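Local coordinates for protein transcriptional regulator WhiB1 (Mycobacterium tuberculosis H37Rv, PDB 6ONO) that acts as a transcriptional repressor that carries a nitric oxide-reactive [4Fe-4S] cluster and is probably redox-responsive, at residues T53-S57 / G58-G62; D13-L16 / F17-V20. One frame throughout, in Å; residues are numbered along the deposited sequence.

Interaction 1: residues T53-S57 / G58-G62; sequences TGQDS and GVWGG. With SF4 (iron/sulfur cluster), chain E.
Trp-60 folds its indole back over the chain that precedes it and meets Ser-57 and Gln-55 in two different ways. At the ring edge, NE1 of Trp-60 donates to the backbone O of Ser-57 at 2.9 Å; the hydrogen bond is bent (144° at the hydrogen), and the donor lies in the carbonyl plane while the oxygen sits slightly off the indole plane. Over one face, the aliphatic part of Gln-55 makes a CH-pi contact, with CG 3.9 Å from the centroid of the six-membered ring of Trp-60. CB of Gln-55 lies over the same face nearer the rim, 3.8 Å from CE2 of Trp-60. Gln-55 then bends at its second torsion (chi2 -56°), which carries its amide past the benzo end of the indole, the two planes 32° apart.

That amide is held at both ends. NE2 of Gln-55 donates to OG1 of Thr-53 at 2.9 Å, nearly in the amide plane, and OE1 is bonded to a polar side chain of another protein's chain. Ala-50 and Cys-46 of helix 43-53 touch the indole, and Arg-68 of helix 65-71 bonds to the backbone O atoms of Gln-55 and Gly-58.

Three glycines shape the path. Gly-54, with positive phi, is the C-prime residue of the Schellman motif that ends helix 43-53. Gly-58 takes backbone angles that by themselves call for glycine. Gly-61 brings its CA to 3.5 Å from S1 of the iron-sulfur cluster, while O of Val-59 stands 3.9 Å from S4 of the cluster. Residues 58-62 spell GVWGG, the G[VI]WGG turn characteristic of WhiB-like proteins, lying here against the [4Fe-4S] pocket.

Interaction 2: residues D13-L16 / F17-V20; sequences DPEL and FFPV
Leu-16 overlaps the ring of Phe-17, its CG over one face and its CB 4.1 Å from CD1 of Phe-17. With CG turned away from the backbone N of Leu-16 (chi1 174°), the branch CD2 runs obliquely on to CE1 of the same ring. Pro-14 O lies in plane at the edges of both phenylalanine rings, 3.7 Å from CD1 of Phe-17 and 3.8 Å from CD1 of Phe-18.

Behind these contacts is a short 3-10 turn. Phe-17 N donates to Pro-14 O at 3.0 Å and Phe-18 N to Glu-15 O at 3.1 Å. An Asx turn opens it: OD1 of Asp-13 accepts from N of Glu-15, approached from well above the carboxylate plane.

A bend at the second torsion of Glu-15 (chi2 -68°) returns the carboxylate to Phe-18, where OE2 touches CB of Phe-18 at 3.8 Å; the carboxylate and ring planes are only 5° from parallel but not stacked. A water donates to OE1 of Glu-15 and, at 2.7 Å, to O of Phe-18. Outside these residues, OE2 pairs with a basic side chain of another protein's chain, and both phenylalanine rings meet polar side chains there. The chemistry is thus split: the water and that basic group hold the two carboxylate oxygens, probably favouring the charged form, while the aromatic rings add apolar surface to the interface.

How the interactions relate
Interaction 2 precedes interaction 1 along the chain, and their centres lie 12 Å apart, yet the two meet directly. Val-59 N stands 2.8 Å from Phe-17 O, a probable backbone hydrogen bond tying the GVWGG turn to the end of the 3-10 turn. Beside it the ring of Phe-18 packs on the same loop, with CE2 3.5 Å from CA of Gly-58. Both contacts also adjoin the cluster: 58-62 contributes Val-59 and Gly-61 to its pocket, while the side chain of Phe-17 lies about 4 Å from the cluster at the nearest atoms and touches Cys-9 of the cluster pocket, an inferred ligand. Together they form part of the surface facing the other protein.

Interaction 1: residues T53-S57 / G58-G62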
loop_
_atom_site.group_PDB
_atom_site.type_symbol
_atom_site.label_atom_id
_atom_site.label_comp_id
_atom_site.label_asym_id
_atom_site.label_seq_id
_atom_site.Cartn_x
_atom_site.Cartn_y
_atom_site.Cartn_z
ATOM N N THR A 53 -11.696 -6.316 0.789
ATOM C CA THR A 53 -11.601 -4.868 0.913
ATOM C C THR A 53 -11.051 -4.189 -0.339
ATOM O O THR A 53 -11.056 -2.958 -0.402
ATOM C CB THR A 53 -10.728 -4.490 2.125
ATOM O OG1 THR A 53 -9.397 -4.969 1.914
ATOM C CG2 THR A 53 -11.283 -5.101 3.407
ATOM N N GLY A 54 -10.626 -4.940 -1.346
ATOM C CA GLY A 54 -10.221 -4.312 -2.589
ATOM C C GLY A 54 -8.857 -3.659 -2.535
ATOM O O GLY A 54 -8.675 -2.561 -3.077
ATOM N N GLN A 55 -7.902 -4.280 -1.854
ATOM C CA GLN A 55 -6.537 -3.764 -1.811
ATOM C C GLN A 55 -5.886 -3.976 -3.172
ATOM O O GLN A 55 -5.553 -5.105 -3.542
ATOM C CB GLN A 55 -5.754 -4.457 -0.703
ATOM C CG GLN A 55 -6.385 -4.314 0.685
ATOM C CD GLN A 55 -6.620 -2.870 1.112
ATOM O OE1 GLN A 55 -5.820 -1.979 0.813
ATOM N NE2 GLN A 55 -7.714 -2.635 1.835
ATOM N N ASP A 56 -5.717 -2.895 -3.935
ATOM C CA ASP A 56 -5.277 -3.050 -5.318
ATOM C C ASP A 56 -3.761 -3.158 -5.449
ATOM O O ASP A 56 -3.281 -3.829 -6.363
ATOM C CB ASP A 56 -5.785 -1.883 -6.161
ATOM C CG ASP A 56 -7.228 -2.051 -6.568
ATOM O OD1 ASP A 56 -7.820 -3.102 -6.231
ATOM O OD2 ASP A 56 -7.768 -1.137 -7.228
ATOM N N SER A 57 -2.996 -2.562 -4.540
ATOM C CA SER A 57 -1.541 -2.573 -4.605
ATOM C C SER A 57 -0.935 -3.601 -3.656
ATOM O O SER A 57 -1.490 -3.907 -2.601
ATOM C CB SER A 57 -0.982 -1.193 -4.258
ATOM O OG SER A 57 -1.525 -0.215 -5.105
ATOM N N GLY A 58 0.235 -4.101 -4.028
ATOM C CA GLY A 58 1.047 -4.913 -3.143
ATOM C C GLY A 58 0.773 -6.406 -3.245
ATOM O O GLY A 58 -0.160 -6.871 -3.907
ATOM N N VAL A 59 1.639 -7.166 -2.568
ATOM C CA VAL A 59 1.493 -8.609 -2.410
ATOM C C VAL A 59 0.783 -8.877 -1.084
ATOM O O VAL A 59 1.253 -8.453 -0.015
ATOM C CB VAL A 59 2.859 -9.314 -2.456
ATOM C CG1 VAL A 59 2.702 -10.795 -2.221
ATOM C CG2 VAL A 59 3.588 -9.044 -3.799
ATOM N N TRP A 60 -0.362 -9.557 -1.159
ATOM C CA TRP A 60 -1.149 -9.981 -0.010
ATOM C C TRP A 60 -1.476 -11.449 -0.190
ATOM O O TRP A 60 -1.752 -11.889 -1.309
ATOM C CB TRP A 60 -2.473 -9.215 0.124
ATOM C CG TRP A 60 -2.353 -7.714 0.220
ATOM C CD1 TRP A 60 -1.821 -6.867 -0.714
ATOM C CD2 TRP A 60 -2.814 -6.887 1.292
ATOM N NE1 TRP A 60 -1.911 -5.565 -0.281
ATOM C CE2 TRP A 60 -2.512 -5.548 0.948
ATOM C CE3 TRP A 60 -3.446 -7.146 2.514
ATOM C CZ2 TRP A 60 -2.822 -4.469 1.782
ATOM C CZ3 TRP A 60 -3.757 -6.077 3.341
ATOM C CH2 TRP A 60 -3.447 -4.755 2.969
ATOM N N GLY A 61 -1.439 -12.198 0.912
ATOM C CA GLY A 61 -1.902 -13.574 0.934
ATOM C C GLY A 61 -1.265 -14.476 -0.105
ATOM O O GLY A 61 -1.910 -15.395 -0.615
ATOM N N GLY A 62 -0.002 -14.222 -0.428
ATOM C CA GLY A 62 0.696 -15.014 -1.424
ATOM C C GLY A 62 0.336 -14.724 -2.863
ATOM O O GLY A 62 0.717 -15.511 -3.734
HETATM FE FE1 SF4 E . 1.929 -10.858 5.498
HETATM FE FE2 SF4 E . 1.891 -12.513 3.340
HETATM FE FE3 SF4 E . -0.468 -11.637 4.431
HETATM FE FE4 SF4 E . 1.076 -13.412 5.801
HETATM S S1 SF4 E . 0.063 -13.767 3.808
HETATM S S2 SF4 E . 0.076 -11.561 6.633
HETATM S S3 SF4 E . 3.168 -12.735 5.185
HETATM S S4 SF4 E . 1.130 -10.343 3.434
#

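Interaction 2: residues D13-L16 / F17-V20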
loop_
_atom_site.group_PDB
_atom_site.type_symbol
_atom_site.label_atom_id
_atom_site.label_comp_id
_atom_site.label_asym_id
_atom_site.label_seq_id
_atom_site.Cartn_x
_atom_site.Cartn_y
_atom_site.Cartn_z
ATOM N N ASP A 13 10.890 -6.064 6.115
ATOM C CA ASP A 13 10.785 -4.755 5.484
ATOM C C ASP A 13 9.423 -4.623 4.807
ATOM O O ASP A 13 9.127 -5.397 3.889
ATOM C CB ASP A 13 11.910 -4.583 4.459
ATOM C CG ASP A 13 11.920 -3.206 3.804
ATOM O OD1 ASP A 13 11.010 -2.379 4.062
ATOM O OD2 ASP A 13 12.852 -2.959 3.007
ATOM N N PRO A 14 8.568 -3.682 5.226
ATOM C CA PRO A 14 7.238 -3.572 4.597
ATOM C C PRO A 14 7.292 -3.338 3.097
ATOM O O PRO A 14 6.410 -3.820 2.368
ATOM C CB PRO A 14 6.596 -2.386 5.333
ATOM C CG PRO A 14 7.341 -2.275 6.612
ATOM C CD PRO A 14 8.741 -2.726 6.332
ATOM N N GLU A 15 8.325 -2.647 2.605
ATOM C CA GLU A 15 8.420 -2.349 1.180
ATOM C C GLU A 15 8.656 -3.585 0.340
ATOM O O GLU A 15 8.501 -3.518 -0.885
ATOM C CB GLU A 15 9.525 -1.321 0.915
ATOM C CG GLU A 15 9.033 0.103 1.096
ATOM C CD GLU A 15 8.031 0.514 0.026
ATOM O OE1 GLU A 15 8.480 0.943 -1.064
ATOM O OE2 GLU A 15 6.802 0.395 0.261
ATOM N N LEU A 16 9.058 -4.692 0.964
ATOM C CA LEU A 16 9.175 -5.938 0.220
ATOM C C LEU A 16 7.847 -6.309 -0.411
ATOM O O LEU A 16 7.813 -6.907 -1.494
ATOM C CB LEU A 16 9.656 -7.058 1.142
ATOM C CG LEU A 16 9.695 -8.476 0.573
ATOM C CD1 LEU A 16 10.726 -8.572 -0.549
ATOM C CD2 LEU A 16 9.984 -9.470 1.686
ATOM N N PHE A 17 6.745 -5.927 0.219
ATOM C CA PHE A 17 5.442 -6.339 -0.277
ATOM C C PHE A 17 4.875 -5.357 -1.275
ATOM O O PHE A 17 3.754 -5.549 -1.743
ATOM C CB PHE A 17 4.499 -6.565 0.900
ATOM C CG PHE A 17 4.948 -7.693 1.758
ATOM C CD1 PHE A 17 5.871 -7.476 2.768
ATOM C CD2 PHE A 17 4.560 -8.980 1.469
ATOM C CE1 PHE A 17 6.332 -8.517 3.518
ATOM C CE2 PHE A 17 5.015 -10.035 2.220
ATOM C CZ PHE A 17 5.908 -9.808 3.238
ATOM N N PHE A 18 5.649 -4.342 -1.661
ATOM C CA PHE A 18 5.214 -3.353 -2.641
ATOM C C PHE A 18 6.300 -3.167 -3.695
ATOM O O PHE A 18 6.957 -2.120 -3.754
ATOM C CB PHE A 18 4.842 -2.047 -1.939
ATOM C CG PHE A 18 3.574 -2.167 -1.160
ATOM C CD1 PHE A 18 3.583 -2.678 0.135
ATOM C CD2 PHE A 18 2.356 -1.876 -1.759
ATOM C CE1 PHE A 18 2.395 -2.842 0.841
ATOM C CE2 PHE A 18 1.171 -2.056 -1.076
ATOM C CZ PHE A 18 1.189 -2.534 0.229
ATOM N N PRO A 19 6.518 -4.171 -4.547
ATOM C CA PRO A 19 7.508 -4.001 -5.613
ATOM C C PRO A 19 7.015 -3.005 -6.643
ATOM O O PRO A 19 5.827 -2.949 -6.968
ATOM C CB PRO A 19 7.637 -5.407 -6.212
ATOM C CG PRO A 19 6.340 -6.044 -5.934
ATOM C CD PRO A 19 5.858 -5.486 -4.620
ATOM N N VAL A 20 7.936 -2.195 -7.134
ATOM C CA VAL A 20 7.643 -1.241 -8.193
ATOM C C VAL A 20 8.142 -1.825 -9.509
ATOM O O VAL A 20 9.296 -2.264 -9.605
ATOM C CB VAL A 20 8.253 0.141 -7.906
ATOM C CG1 VAL A 20 9.737 0.047 -7.603
ATOM C CG2 VAL A 20 8.005 1.076 -9.078
HETATM O O HOH W 1 7.103 0.549 -3.674
#